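Local coordinates for MHC class I antigen (Ctenopharyngodon idella, PDB 5H5Z), which probably presents short peptides to T cells at the cell surface, bound in a groove and paired with beta-2-microglobulin, at residues C98-D103 with W163-V168; P181-L186 with C254-Q259; Q211-D216 with N249-C254; Q215-D220 with S238-G243. All coordinates share one frame; numbering follows the deposited sequence.

Contact 1: C98-D103 with W163-V168; sequences CELNDD and WLKKYV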
loop_
_atom_site.group_PDB
_atom_site.type_symbol
_atom_site.label_atom_id
_atom_site.label_comp_id
_atom_site.label_asym_id
_atom_site.label_seq_id
_atom_site.Cartn_x
_atom_site.Cartn_y
_atom_site.Cartn_z
ATOM N N CYS A 98 -15.785 -4.939 0.470
ATOM C CA CYS A 98 -16.454 -6.038 -0.194
ATOM C C CYS A 98 -15.687 -6.415 -1.447
ATOM O O CYS A 98 -14.947 -5.601 -2.011
ATOM C CB CYS A 98 -17.899 -5.654 -0.551
ATOM S SG CYS A 98 -18.073 -4.157 -1.568
ATOM N N GLU A 99 -15.842 -7.637 -1.866
ATOM C CA GLU A 99 -15.257 -8.124 -3.110
ATOM C C GLU A 99 -16.313 -8.767 -3.975
ATOM O O GLU A 99 -17.047 -9.524 -3.509
ATOM C CB GLU A 99 -14.252 -9.209 -2.826
ATOM C CG GLU A 99 -13.150 -8.767 -1.902
ATOM C CD GLU A 99 -12.001 -9.771 -1.793
ATOM O OE1 GLU A 99 -10.924 -9.416 -2.272
ATOM O OE2 GLU A 99 -12.157 -10.862 -1.212
ATOM N N LEU A 100 -16.251 -8.499 -5.252
ATOM C CA LEU A 100 -17.058 -9.192 -6.198
ATOM C C LEU A 100 -16.219 -10.070 -7.115
ATOM O O LEU A 100 -15.417 -9.571 -7.801
ATOM C CB LEU A 100 -17.832 -8.157 -7.024
ATOM C CG LEU A 100 -18.714 -8.647 -8.153
ATOM C CD1 LEU A 100 -19.844 -9.468 -7.629
ATOM C CD2 LEU A 100 -19.210 -7.438 -8.886
ATOM N N ASN A 101 -16.398 -11.363 -7.015
ATOM C CA ASN A 101 -15.735 -12.345 -7.876
ATOM C C ASN A 101 -16.427 -12.493 -9.241
ATOM O O ASN A 101 -17.454 -11.979 -9.392
ATOM C CB ASN A 101 -15.664 -13.670 -7.142
ATOM C CG ASN A 101 -15.216 -13.517 -5.722
ATOM O OD1 ASN A 101 -15.900 -13.912 -4.802
ATOM N ND2 ASN A 101 -14.077 -12.918 -5.531
ATOM N N ASP A 102 -15.855 -13.193 -10.229
ATOM C CA ASP A 102 -16.527 -13.327 -11.544
ATOM C C ASP A 102 -17.885 -14.043 -11.556
ATOM O O ASP A 102 -18.750 -13.737 -12.398
ATOM C CB ASP A 102 -15.666 -14.027 -12.578
ATOM C CG ASP A 102 -14.552 -13.147 -13.151
ATOM O OD1 ASP A 102 -14.797 -11.937 -13.316
ATOM O OD2 ASP A 102 -13.461 -13.697 -13.444
ATOM N N ASP A 103 -18.041 -15.037 -10.695
ATOM C CA ASP A 103 -19.246 -15.821 -10.640
ATOM C C ASP A 103 -20.372 -15.014 -10.036
ATOM O O ASP A 103 -21.481 -15.489 -9.925
ATOM C CB ASP A 103 -19.013 -17.101 -9.864
ATOM C CG ASP A 103 -18.101 -16.902 -8.591
ATOM O OD1 ASP A 103 -18.105 -15.802 -8.074
ATOM O OD2 ASP A 103 -17.393 -17.798 -8.131
ATOM N N TRP A 163 -22.313 -0.193 -5.275
ATOM C CA TRP A 163 -21.388 0.889 -5.592
ATOM C C TRP A 163 -20.111 0.385 -6.256
ATOM O O TRP A 163 -19.612 1.016 -7.188
ATOM C CB TRP A 163 -21.087 1.734 -4.351
ATOM C CG TRP A 163 -22.174 2.730 -4.087
ATOM C CD1 TRP A 163 -23.186 2.621 -3.184
ATOM C CD2 TRP A 163 -22.364 3.976 -4.761
ATOM N NE1 TRP A 163 -24.005 3.728 -3.248
ATOM C CE2 TRP A 163 -23.520 4.578 -4.210
ATOM C CE3 TRP A 163 -21.667 4.648 -5.775
ATOM C CZ2 TRP A 163 -23.994 5.823 -4.636
ATOM C CZ3 TRP A 163 -22.144 5.888 -6.203
ATOM C CH2 TRP A 163 -23.295 6.461 -5.630
ATOM N N LEU A 164 -19.584 -0.746 -5.785
ATOM C CA LEU A 164 -18.431 -1.353 -6.439
ATOM C C LEU A 164 -18.712 -1.567 -7.930
ATOM O O LEU A 164 -17.909 -1.188 -8.783
ATOM C CB LEU A 164 -18.035 -2.667 -5.758
ATOM C CG LEU A 164 -16.926 -3.478 -6.442
ATOM C CD1 LEU A 164 -15.641 -2.674 -6.628
ATOM C CD2 LEU A 164 -16.654 -4.752 -5.664
ATOM N N LYS A 165 -19.867 -2.148 -8.242
ATOM C CA LYS A 165 -20.265 -2.345 -9.643
ATOM C C LYS A 165 -20.255 -1.036 -10.456
ATOM O O LYS A 165 -19.785 -1.013 -11.606
ATOM C CB LYS A 165 -21.620 -3.056 -9.734
ATOM C CG LYS A 165 -21.564 -4.521 -9.316
ATOM C CD LYS A 165 -22.940 -5.167 -9.289
ATOM C CE LYS A 165 -22.828 -6.638 -8.913
ATOM N NZ LYS A 165 -24.132 -7.208 -8.480
ATOM N N LYS A 166 -20.754 0.044 -9.857
ATOM C CA LYS A 166 -20.719 1.365 -10.490
ATOM C C LYS A 166 -19.286 1.838 -10.736
ATOM O O LYS A 166 -18.975 2.321 -11.827
ATOM C CB LYS A 166 -21.484 2.407 -9.661
ATOM C CG LYS A 166 -22.998 2.285 -9.672
ATOM C CD LYS A 166 -23.589 3.210 -8.614
ATOM C CE LYS A 166 -24.847 3.898 -9.102
ATOM N NZ LYS A 166 -24.565 4.910 -10.161
ATOM N N TYR A 167 -18.421 1.692 -9.725
ATOM C CA TYR A 167 -17.023 2.123 -9.825
ATOM C C TYR A 167 -16.260 1.344 -10.889
ATOM O O TYR A 167 -15.449 1.918 -11.624
ATOM C CB TYR A 167 -16.297 2.005 -8.471
ATOM C CG TYR A 167 -16.913 2.824 -7.347
ATOM C CD1 TYR A 167 -17.573 4.034 -7.610
ATOM C CD2 TYR A 167 -16.819 2.400 -6.021
ATOM C CE1 TYR A 167 -18.130 4.785 -6.586
ATOM C CE2 TYR A 167 -17.385 3.147 -4.984
ATOM C CZ TYR A 167 -18.033 4.337 -5.275
ATOM O OH TYR A 167 -18.587 5.090 -4.264
ATOM N N VAL A 168 -16.526 0.041 -10.971
ATOM C CA VAL A 168 -15.869 -0.823 -11.956
ATOM C C VAL A 168 -16.232 -0.366 -13.372
ATOM O O VAL A 168 -15.361 -0.296 -14.235
ATOM C CB VAL A 168 -16.169 -2.323 -11.721
ATOM C CG1 VAL A 168 -15.614 -3.186 -12.851
ATOM C CG2 VAL A 168 -15.566 -2.775 -10.397
#
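Leu100 meets Leu164 and Lys165 where a helix of the MHC class I peptide-binding platform rests on its sheet floor: strand 90-100 is one of the floor strands, and helix 148-170 forms one wall of the groove. The short segments cross at -59° with their axes 9.6 Å apart, a spacing that leaves room for one layer of aliphatic side chains and no hydrogen bond between them. Leu100 can be followed outward. Its CB lies 3.9 Å from Leu164 CD2, the methyl that also rests over the strand backbone, 3.8 Å from Leu100 N. The next carbon, CG, stands anti to the backbone N (chi1 177°), which carries the branch up beside the helix. There CD2 meets the stem of Lys165, with CE at 3.7 Å and CG at 3.8 Å, the two side chains crossing at about a right angle.

Each residue type fits its level. Leu164, buried beneath the helix, is wholly apolar and also touches Leu5 of the neighbouring strand 3-13. Lys165 sits at the exposed margin, where its extended chain offers methylenes to Leu100 while its ammonium group continues past them. Cys98 faces the helix too, and its disulfide to Cys160 ties this floor strand covalently to the same helix one turn before Leu164. Tyr167, on the next turn, is hydrogen-bonded through its hydroxyl to the backbone of the bound peptide, so the packing lies close to the groove. At the disulfide end, Cys98 SG is 4.4 Å from Leu164 CD2.

Contact 2: P181-L186 with C254-Q259; sequences PQVSLL and CVVEHQ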
loop_
_atom_site.group_PDB
_atom_site.type_symbol
_atom_site.label_atom_id
_atom_site.label_comp_id
_atom_site.label_asym_id
_atom_site.label_seq_id
_atom_site.Cartn_x
_atom_site.Cartn_y
_atom_site.Cartn_z
ATOM N N PRO A 181 5.493 -5.962 -18.221
ATOM C CA PRO A 181 6.697 -5.427 -17.572
ATOM C C PRO A 181 7.760 -4.980 -18.568
ATOM O O PRO A 181 7.924 -5.588 -19.634
ATOM C CB PRO A 181 7.220 -6.590 -16.715
ATOM C CG PRO A 181 6.485 -7.801 -17.142
ATOM C CD PRO A 181 5.246 -7.379 -17.883
ATOM N N GLN A 182 8.438 -3.890 -18.225
ATOM C CA GLN A 182 9.663 -3.493 -18.908
ATOM C C GLN A 182 10.800 -4.178 -18.163
ATOM O O GLN A 182 10.949 -3.999 -16.957
ATOM C CB GLN A 182 9.815 -1.969 -18.913
ATOM C CG GLN A 182 8.690 -1.252 -19.659
ATOM C CD GLN A 182 8.755 0.262 -19.557
ATOM O OE1 GLN A 182 7.815 0.901 -19.074
ATOM N NE2 GLN A 182 9.854 0.846 -20.021
ATOM N N VAL A 183 11.584 -4.982 -18.879
ATOM C CA VAL A 183 12.563 -5.868 -18.249
ATOM C C VAL A 183 13.986 -5.509 -18.655
ATOM O O VAL A 183 14.266 -5.304 -19.841
ATOM C CB VAL A 183 12.286 -7.354 -18.593
ATOM C CG1 VAL A 183 13.294 -8.276 -17.914
ATOM C CG2 VAL A 183 10.863 -7.749 -18.212
ATOM N N SER A 184 14.876 -5.423 -17.666
ATOM C CA SER A 184 16.306 -5.222 -17.917
ATOM C C SER A 184 17.157 -6.184 -17.086
ATOM O O SER A 184 16.727 -6.652 -16.027
ATOM C CB SER A 184 16.715 -3.776 -17.619
ATOM O OG SER A 184 16.081 -2.864 -18.501
ATOM N N LEU A 185 18.358 -6.486 -17.582
ATOM C CA LEU A 185 19.356 -7.225 -16.814
ATOM C C LEU A 185 20.435 -6.246 -16.400
ATOM O O LEU A 185 21.030 -5.572 -17.250
ATOM C CB LEU A 185 19.984 -8.354 -17.636
ATOM C CG LEU A 185 19.397 -9.765 -17.611
ATOM C CD1 LEU A 185 20.375 -10.718 -18.278
ATOM C CD2 LEU A 185 19.074 -10.249 -16.205
ATOM N N LEU A 186 20.686 -6.187 -15.094
ATOM C CA LEU A 186 21.570 -5.181 -14.518
ATOM C C LEU A 186 22.768 -5.828 -13.864
ATOM O O LEU A 186 22.659 -6.902 -13.270
ATOM C CB LEU A 186 20.820 -4.351 -13.469
ATOM C CG LEU A 186 19.423 -3.805 -13.799
ATOM C CD1 LEU A 186 18.853 -3.016 -12.629
ATOM C CD2 LEU A 186 19.420 -2.973 -15.070
ATOM N N CYS A 254 17.343 -14.698 -17.793
ATOM C CA CYS A 254 16.207 -14.414 -16.924
ATOM C C CYS A 254 14.931 -14.531 -17.732
ATOM O O CYS A 254 14.887 -14.102 -18.887
ATOM C CB CYS A 254 16.289 -13.005 -16.336
ATOM S SG CYS A 254 14.829 -12.621 -15.348
ATOM N N VAL A 255 13.898 -15.111 -17.125
ATOM C CA VAL A 255 12.581 -15.182 -17.749
ATOM C C VAL A 255 11.564 -14.470 -16.858
ATOM O O VAL A 255 11.406 -14.811 -15.684
ATOM C CB VAL A 255 12.141 -16.640 -18.030
ATOM C CG1 VAL A 255 10.786 -16.668 -18.731
ATOM C CG2 VAL A 255 13.180 -17.371 -18.875
ATOM N N VAL A 256 10.896 -13.465 -17.420
ATOM C CA VAL A 256 9.829 -12.754 -16.714
ATOM C C VAL A 256 8.481 -13.099 -17.339
ATOM O O VAL A 256 8.261 -12.862 -18.535
ATOM C CB VAL A 256 10.042 -11.222 -16.712
ATOM C CG1 VAL A 256 8.916 -10.528 -15.964
ATOM C CG2 VAL A 256 11.375 -10.867 -16.077
ATOM N N GLU A 257 7.592 -13.670 -16.530
ATOM C CA GLU A 257 6.251 -14.038 -16.983
ATOM C C GLU A 257 5.169 -13.166 -16.346
ATOM O O GLU A 257 5.121 -13.004 -15.129
ATOM C CB GLU A 257 5.964 -15.523 -16.725
ATOM C CG GLU A 257 4.655 -16.001 -17.350
ATOM C CD GLU A 257 4.425 -17.496 -17.207
ATOM O OE1 GLU A 257 3.252 -17.899 -17.082
ATOM O OE2 GLU A 257 5.406 -18.268 -17.216
ATOM N N HIS A 258 4.295 -12.620 -17.188
ATOM C CA HIS A 258 3.198 -11.764 -16.748
ATOM C C HIS A 258 2.055 -11.946 -17.729
ATOM O O HIS A 258 2.266 -11.873 -18.940
ATOM C CB HIS A 258 3.660 -10.305 -16.723
ATOM C CG HIS A 258 2.594 -9.320 -16.347
ATOM N ND1 HIS A 258 2.233 -9.070 -15.039
ATOM C CD2 HIS A 258 1.841 -8.492 -17.107
ATOM C CE1 HIS A 258 1.288 -8.147 -15.014
ATOM N NE2 HIS A 258 1.034 -7.779 -16.255
ATOM N N GLN A 259 0.856 -12.202 -17.203
ATOM C CA GLN A 259 -0.335 -12.423 -18.033
ATOM C C GLN A 259 -0.100 -13.450 -19.156
ATOM O O GLN A 259 -0.379 -13.178 -20.326
ATOM C CB GLN A 259 -0.858 -11.092 -18.599
ATOM C CG GLN A 259 -1.294 -10.085 -17.546
ATOM C CD GLN A 259 -2.475 -10.569 -16.725
ATOM O OE1 GLN A 259 -3.504 -10.967 -17.272
ATOM N NE2 GLN A 259 -2.331 -10.536 -15.403
#
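Val183 and Val256 meet end-on, methyl to methyl, across the space between two strands that run almost exactly antiparallel, 175° apart. Val183 CG1 comes to 3.7 Å from Val256 CG2, and the second methyl of Val183, CG2, lies 3.8 Å from that same Val256 CG2. A chi1 of -180° places Val256 CG1 opposite its own backbone N; this sends the other methyl to Val183 and turns CG1 itself to Pro181, whose CG is 3.8 Å away. The proline ring and Val256 pass side by side, pointing opposite ways.

Val183 CA and Val256 CA are 7.6 Å apart, too far for backbone pairing, because strands 182-187 and 252-258 belong to different sheets of the immunoglobulin C1-set sandwich. Apolar side chains therefore make the join. Cys254 forms the intersheet disulfide with Cys196, and Leu185 packs beside it, CD2 at 3.9 Å from Cys254 CB. Branched valines suit this interior, since they fill the interval without long flexible chains.

At the other end, Pro181 lies aslant against His258, its CD 3.5 Å from His258 CB. The compact proline ring fits against the base of the imidazole, while the polar end of His258 is taken up by ND1 bonding to Gly205 O and NE2 bonding weakly to Tyr202 O. On the outer side of strand 182-187, Gln182 packs on Tyr14 of beta-2-microglobulin, and Ser184 on Pro15 of that chain.

Contact 3: Q211-D216 with N249-C254; sequences QKNGQD and NNRFSC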
loop_
_atom_site.group_PDB
_atom_site.type_symbol
_atom_site.label_atom_id
_atom_site.label_comp_id
_atom_site.label_asym_id
_atom_site.label_seq_id
_atom_site.Cartn_x
_atom_site.Cartn_y
_atom_site.Cartn_z
ATOM N N GLN A 211 17.260 -19.288 -15.744
ATOM C CA GLN A 211 17.528 -20.546 -16.409
ATOM C C GLN A 211 19.015 -20.680 -16.713
ATOM O O GLN A 211 19.687 -19.707 -17.032
ATOM C CB GLN A 211 16.701 -20.675 -17.690
ATOM C CG GLN A 211 15.248 -21.043 -17.443
ATOM C CD GLN A 211 14.598 -21.725 -18.630
ATOM O OE1 GLN A 211 14.887 -21.405 -19.779
ATOM N NE2 GLN A 211 13.716 -22.671 -18.355
ATOM N N LYS A 212 19.520 -21.896 -16.576
ATOM C CA LYS A 212 20.880 -22.198 -16.972
ATOM C C LYS A 212 20.807 -23.185 -18.124
ATOM O O LYS A 212 20.289 -24.281 -17.977
ATOM C CB LYS A 212 21.637 -22.807 -15.795
ATOM C CG LYS A 212 23.099 -23.111 -16.063
ATOM C CD LYS A 212 23.748 -23.729 -14.838
ATOM C CE LYS A 212 25.138 -24.260 -15.144
ATOM N NZ LYS A 212 25.673 -25.062 -14.009
ATOM N N ASN A 213 21.330 -22.793 -19.275
ATOM C CA ASN A 213 21.365 -23.692 -20.413
ATOM C C ASN A 213 19.977 -24.230 -20.741
ATOM O O ASN A 213 19.823 -25.398 -21.075
ATOM C CB ASN A 213 22.339 -24.839 -20.139
ATOM C CG ASN A 213 23.740 -24.347 -19.850
ATOM O OD1 ASN A 213 24.205 -23.392 -20.463
ATOM N ND2 ASN A 213 24.419 -24.995 -18.910
ATOM N N GLY A 214 18.969 -23.370 -20.634
ATOM C CA GLY A 214 17.603 -23.737 -20.967
ATOM C C GLY A 214 16.847 -24.545 -19.932
ATOM O O GLY A 214 15.776 -25.061 -20.217
ATOM N N GLN A 215 17.387 -24.659 -18.727
ATOM C CA GLN A 215 16.695 -25.372 -17.659
ATOM C C GLN A 215 16.562 -24.469 -16.448
ATOM O O GLN A 215 17.390 -23.599 -16.229
ATOM C CB GLN A 215 17.426 -26.658 -17.285
ATOM C CG GLN A 215 17.558 -27.656 -18.423
ATOM C CD GLN A 215 16.220 -28.101 -18.977
ATOM O OE1 GLN A 215 15.994 -28.054 -20.181
ATOM N NE2 GLN A 215 15.328 -28.539 -18.098
ATOM N N ASP A 216 15.500 -24.655 -15.674
ATOM C CA ASP A 216 15.253 -23.775 -14.546
ATOM C C ASP A 216 16.385 -23.905 -13.549
ATOM O O ASP A 216 16.810 -25.006 -13.224
ATOM C CB ASP A 216 13.926 -24.119 -13.874
ATOM C CG ASP A 216 12.727 -23.568 -14.630
ATOM O OD1 ASP A 216 12.918 -22.717 -15.522
ATOM O OD2 ASP A 216 11.595 -23.988 -14.324
ATOM N N ASN A 249 30.946 -19.835 -18.640
ATOM C CA ASN A 249 30.925 -21.224 -19.100
ATOM C C ASN A 249 29.544 -21.736 -19.501
ATOM O O ASN A 249 29.428 -22.772 -20.155
ATOM C CB ASN A 249 31.536 -22.145 -18.036
ATOM C CG ASN A 249 33.006 -21.865 -17.791
ATOM O OD1 ASN A 249 33.750 -21.511 -18.708
ATOM N ND2 ASN A 249 33.435 -22.029 -16.544
ATOM N N ASN A 250 28.502 -21.008 -19.111
ATOM C CA ASN A 250 27.129 -21.448 -19.353
ATOM C C ASN A 250 26.260 -20.363 -19.979
ATOM O O ASN A 250 26.679 -19.212 -20.098
ATOM C CB ASN A 250 26.504 -21.970 -18.054
ATOM C CG ASN A 250 27.382 -22.999 -17.362
ATOM O OD1 ASN A 250 28.249 -22.655 -16.555
ATOM N ND2 ASN A 250 27.172 -24.267 -17.687
ATOM N N ARG A 251 25.053 -20.737 -20.389
ATOM C CA ARG A 251 24.117 -19.789 -20.973
ATOM C C ARG A 251 22.993 -19.496 -19.991
ATOM O O ARG A 251 21.968 -20.183 -19.977
ATOM C CB ARG A 251 23.567 -20.312 -22.300
ATOM C CG ARG A 251 24.576 -20.306 -23.438
ATOM C CD ARG A 251 23.986 -20.876 -24.719
ATOM N NE ARG A 251 22.904 -20.046 -25.251
ATOM C CZ ARG A 251 22.284 -20.260 -26.411
ATOM N NH1 ARG A 251 21.312 -19.443 -26.798
ATOM N NH2 ARG A 251 22.631 -21.283 -27.186
ATOM N N PHE A 252 23.205 -18.488 -19.158
ATOM C CA PHE A 252 22.199 -18.058 -18.204
ATOM C C PHE A 252 21.257 -17.048 -18.842
ATOM O O PHE A 252 21.654 -16.267 -19.707
ATOM C CB PHE A 252 22.848 -17.442 -16.965
ATOM C CG PHE A 252 23.384 -18.451 -15.987
ATOM C CD1 PHE A 252 22.563 -18.973 -14.986
ATOM C CD2 PHE A 252 24.712 -18.867 -16.049
ATOM C CE1 PHE A 252 23.056 -19.898 -14.077
ATOM C CE2 PHE A 252 25.210 -19.793 -15.141
ATOM C CZ PHE A 252 24.382 -20.309 -14.155
ATOM N N SER A 253 20.005 -17.070 -18.406
ATOM C CA SER A 253 19.022 -16.094 -18.849
ATOM C C SER A 253 18.002 -15.853 -17.745
ATOM O O SER A 253 17.835 -16.695 -16.864
ATOM C CB SER A 253 18.319 -16.581 -20.121
ATOM O OG SER A 253 17.605 -17.782 -19.878
ATOM N N CYS A 254 17.343 -14.698 -17.793
ATOM C CA CYS A 254 16.207 -14.414 -16.924
ATOM C C CYS A 254 14.931 -14.531 -17.732
ATOM O O CYS A 254 14.887 -14.102 -18.887
ATOM C CB CYS A 254 16.289 -13.005 -16.336
ATOM S SG CYS A 254 14.829 -12.621 -15.348
HETATM O O HOH W 1 19.225 -20.133 -20.448
#
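Lys212 lays its aliphatic chain obliquely across one face of the Phe252 ring, the closely packed apolar part of this contact. Its CG is 3.9 Å from the ring centroid in a CH-pi contact, and CD follows at 3.5 Å from Phe252 CZ. Extended from chi1 (-177°) onward, the lysine keeps its methylenes over the aromatic surface and carries its ammonium group beyond it. The buried phenylalanine also meets His217 edge-to-face. Beneath this packing the strands pair antiparallel: Gln211 N bonds to Ser253 O at 2.9 Å, and Ser253 N returns to Gln211 O.

Toward solvent the pairing gives way to the type I' turn from Lys212 to Gln215, which joins two strands of an immunoglobulin C1-set sheet. Asn213 and Gly214 fit its two inner positions, both at positive phi, a region readily adopted by asparagine and glycine. Asn213 still grips the other segment twice: its N reaches Arg251 O at 2.8 Å from above the carbonyl plane, and its OD1 accepts from Arg251 N at 2.8 Å, nearly straight at 169°. A water fills in beside the turn, accepting from Gly214 N, donating to Arg251 O at 2.8 Å and hydrogen-bonded to Ser253 OG.

Ser253 OG also bonds to Arg264 NH1. The Gln211 amide uses both ends, OE1 accepting from Arg264 NH1 and NE2 donating to Asp216 OD1; bridging cation and carboxylate fixes which way it is turned, and each charge probably polarises it.

Contact 4: Q215-D220 with S238-G243; sequences QDHDED and STLNVG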
loop_
_atom_site.group_PDB
_atom_site.type_symbol
_atom_site.label_atom_id
_atom_site.label_comp_id
_atom_site.label_asym_id
_atom_site.label_seq_id
_atom_site.Cartn_x
_atom_site.Cartn_y
_atom_site.Cartn_z
ATOM N N GLN A 215 17.387 -24.659 -18.727
ATOM C CA GLN A 215 16.695 -25.372 -17.659
ATOM C C GLN A 215 16.562 -24.469 -16.448
ATOM O O GLN A 215 17.390 -23.599 -16.229
ATOM C CB GLN A 215 17.426 -26.658 -17.285
ATOM C CG GLN A 215 17.558 -27.656 -18.423
ATOM C CD GLN A 215 16.220 -28.101 -18.977
ATOM O OE1 GLN A 215 15.994 -28.054 -20.181
ATOM N NE2 GLN A 215 15.328 -28.539 -18.098
ATOM N N ASP A 216 15.500 -24.655 -15.674
ATOM C CA ASP A 216 15.253 -23.775 -14.546
ATOM C C ASP A 216 16.385 -23.905 -13.549
ATOM O O ASP A 216 16.810 -25.006 -13.224
ATOM C CB ASP A 216 13.926 -24.119 -13.874
ATOM C CG ASP A 216 12.727 -23.568 -14.630
ATOM O OD1 ASP A 216 12.918 -22.717 -15.522
ATOM O OD2 ASP A 216 11.595 -23.988 -14.324
ATOM N N HIS A 217 16.866 -22.768 -13.065
ATOM C CA HIS A 217 17.957 -22.747 -12.107
ATOM C C HIS A 217 17.485 -22.066 -10.834
ATOM O O HIS A 217 17.155 -20.887 -10.844
ATOM C CB HIS A 217 19.122 -21.974 -12.713
ATOM C CG HIS A 217 20.351 -21.954 -11.865
ATOM N ND1 HIS A 217 21.251 -22.995 -11.841
ATOM C CD2 HIS A 217 20.841 -21.011 -11.030
ATOM C CE1 HIS A 217 22.237 -22.699 -11.017
ATOM N NE2 HIS A 217 22.015 -21.500 -10.513
ATOM N N ASP A 218 17.493 -22.798 -9.728
ATOM C CA ASP A 218 16.988 -22.264 -8.461
ATOM C C ASP A 218 18.061 -22.037 -7.389
ATOM O O ASP A 218 17.747 -21.619 -6.279
ATOM C CB ASP A 218 15.818 -23.117 -7.922
ATOM C CG ASP A 218 16.168 -24.596 -7.766
ATOM O OD1 ASP A 218 17.351 -24.936 -7.535
ATOM O OD2 ASP A 218 15.238 -25.428 -7.865
ATOM N N GLU A 219 19.321 -22.295 -7.732
ATOM C CA GLU A 219 20.435 -22.085 -6.803
ATOM C C GLU A 219 21.052 -20.697 -6.980
ATOM O O GLU A 219 21.189 -20.214 -8.108
ATOM C CB GLU A 219 21.500 -23.173 -6.983
ATOM C CG GLU A 219 20.967 -24.595 -6.835
ATOM C CD GLU A 219 22.010 -25.660 -7.123
ATOM O OE1 GLU A 219 22.979 -25.385 -7.868
ATOM O OE2 GLU A 219 21.856 -26.785 -6.603
ATOM N N ASP A 220 21.415 -20.067 -5.861
ATOM C CA ASP A 220 22.031 -18.727 -5.834
ATOM C C ASP A 220 21.101 -17.619 -6.342
ATOM O O ASP A 220 21.555 -16.604 -6.885
ATOM C CB ASP A 220 23.363 -18.711 -6.598
ATOM C CG ASP A 220 24.384 -19.665 -6.011
ATOM O OD1 ASP A 220 24.674 -19.556 -4.803
ATOM O OD2 ASP A 220 24.903 -20.517 -6.763
ATOM N N SER A 238 14.834 -10.026 -9.321
ATOM C CA SER A 238 15.516 -11.200 -8.794
ATOM C C SER A 238 16.997 -11.070 -9.082
ATOM O O SER A 238 17.389 -10.543 -10.119
ATOM C CB SER A 238 14.975 -12.478 -9.429
ATOM O OG SER A 238 15.625 -13.615 -8.886
ATOM N N THR A 239 17.816 -11.563 -8.162
ATOM C CA THR A 239 19.262 -11.436 -8.272
ATOM C C THR A 239 19.900 -12.819 -8.301
ATOM O O THR A 239 19.609 -13.656 -7.444
ATOM C CB THR A 239 19.834 -10.611 -7.098
ATOM O OG1 THR A 239 19.203 -9.324 -7.065
ATOM C CG2 THR A 239 21.334 -10.419 -7.240
ATOM N N LEU A 240 20.756 -13.047 -9.296
ATOM C CA LEU A 240 21.512 -14.290 -9.416
ATOM C C LEU A 240 22.953 -14.047 -9.009
ATOM O O LEU A 240 23.625 -13.184 -9.578
ATOM C CB LEU A 240 21.471 -14.821 -10.854
ATOM C CG LEU A 240 22.228 -16.128 -11.127
ATOM C CD1 LEU A 240 21.502 -17.321 -10.523
ATOM C CD2 LEU A 240 22.447 -16.336 -12.620
ATOM N N ASN A 241 23.423 -14.808 -8.026
ATOM C CA ASN A 241 24.806 -14.702 -7.593
ATOM C C ASN A 241 25.620 -15.959 -7.872
ATOM O O ASN A 241 25.945 -16.723 -6.965
ATOM C CB ASN A 241 24.914 -14.294 -6.119
ATOM C CG ASN A 241 26.310 -13.819 -5.750
ATOM O OD1 ASN A 241 27.110 -13.469 -6.623
ATOM N ND2 ASN A 241 26.611 -13.804 -4.459
ATOM N N VAL A 242 25.922 -16.173 -9.147
ATOM C CA VAL A 242 26.928 -17.149 -9.536
ATOM C C VAL A 242 28.140 -16.324 -9.948
ATOM O O VAL A 242 28.038 -15.106 -10.098
ATOM C CB VAL A 242 26.444 -18.093 -10.663
ATOM C CG1 VAL A 242 25.181 -18.829 -10.233
ATOM C CG2 VAL A 242 26.207 -17.338 -11.968
ATOM N N GLY A 243 29.287 -16.965 -10.110
ATOM C CA GLY A 243 30.496 -16.218 -10.429
ATOM C C GLY A 243 30.544 -15.773 -11.881
ATOM O O GLY A 243 29.761 -16.256 -12.699
#
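The backbones run at about 90° to each other where they touch, and one hydrogen bond joins them: Asn241 N donates to Asp220 O at 2.8 Å, straight at 174° and in the carbonyl plane. It lies at an edge of the immunoglobulin C1-set sandwich, where the chain leaves strand 215-216 in one sheet and enters strand 221-228 in the other, beside the end of strand 234-240. The same carbonyl oxygen receives a CA-H...O contact from Leu240 CA at 3.4 Å. Asp220 has a positive phi, a conformation that aspartate tolerates better than most residues with a side chain.

Leu240 is the buried member. Its CD1 lies 3.8 Å from His217 CD2, the two side chains crossing at about a right angle, and the same methyl is 3.8 Å from Glu219 O. A chi1 of -176° swings the imidazole of His217 away from its own backbone N and inward to Leu240. The flat ring suits this place because it offers carbon both to the leucine methyl and to Phe252. Leu240 and Val242 themselves pack on Phe252 as well.

Farther out the contact becomes a surface one. Asp220 keeps its carboxylate on the exposed side, crossing Val242 at roughly a right angle, while the branched Val242 turns one methyl to the loop and the other to Phe252. Gly243, next along, is the N-cap of helix 244-249. Asp220 OD2 lies 3.9 Å from Val242 CG1.

Overall arrangement
Contact 1 stands apart, in the peptide-binding platform, its centre about 31 Å from that of contact 2 and more than 40 Å from those of contacts 3 and 4; it alone of the four lies beside the groove that holds the peptide. The other three share the immunoglobulin domain. Contacts 2 and 3 have Cys254 in common on strand 252-258, their centres about 15 Å apart, contact 2 bridging the two sheets and contact 3 pairing strands within one. Contacts 3 and 4 share Gln215 and Asp216 and touch directly, Phe252 CD1 lying 3.5 Å from Leu240 CD2. Both are nested within the chain loop that contact 2 closes, and contact 2 borders beta-2-microglobulin.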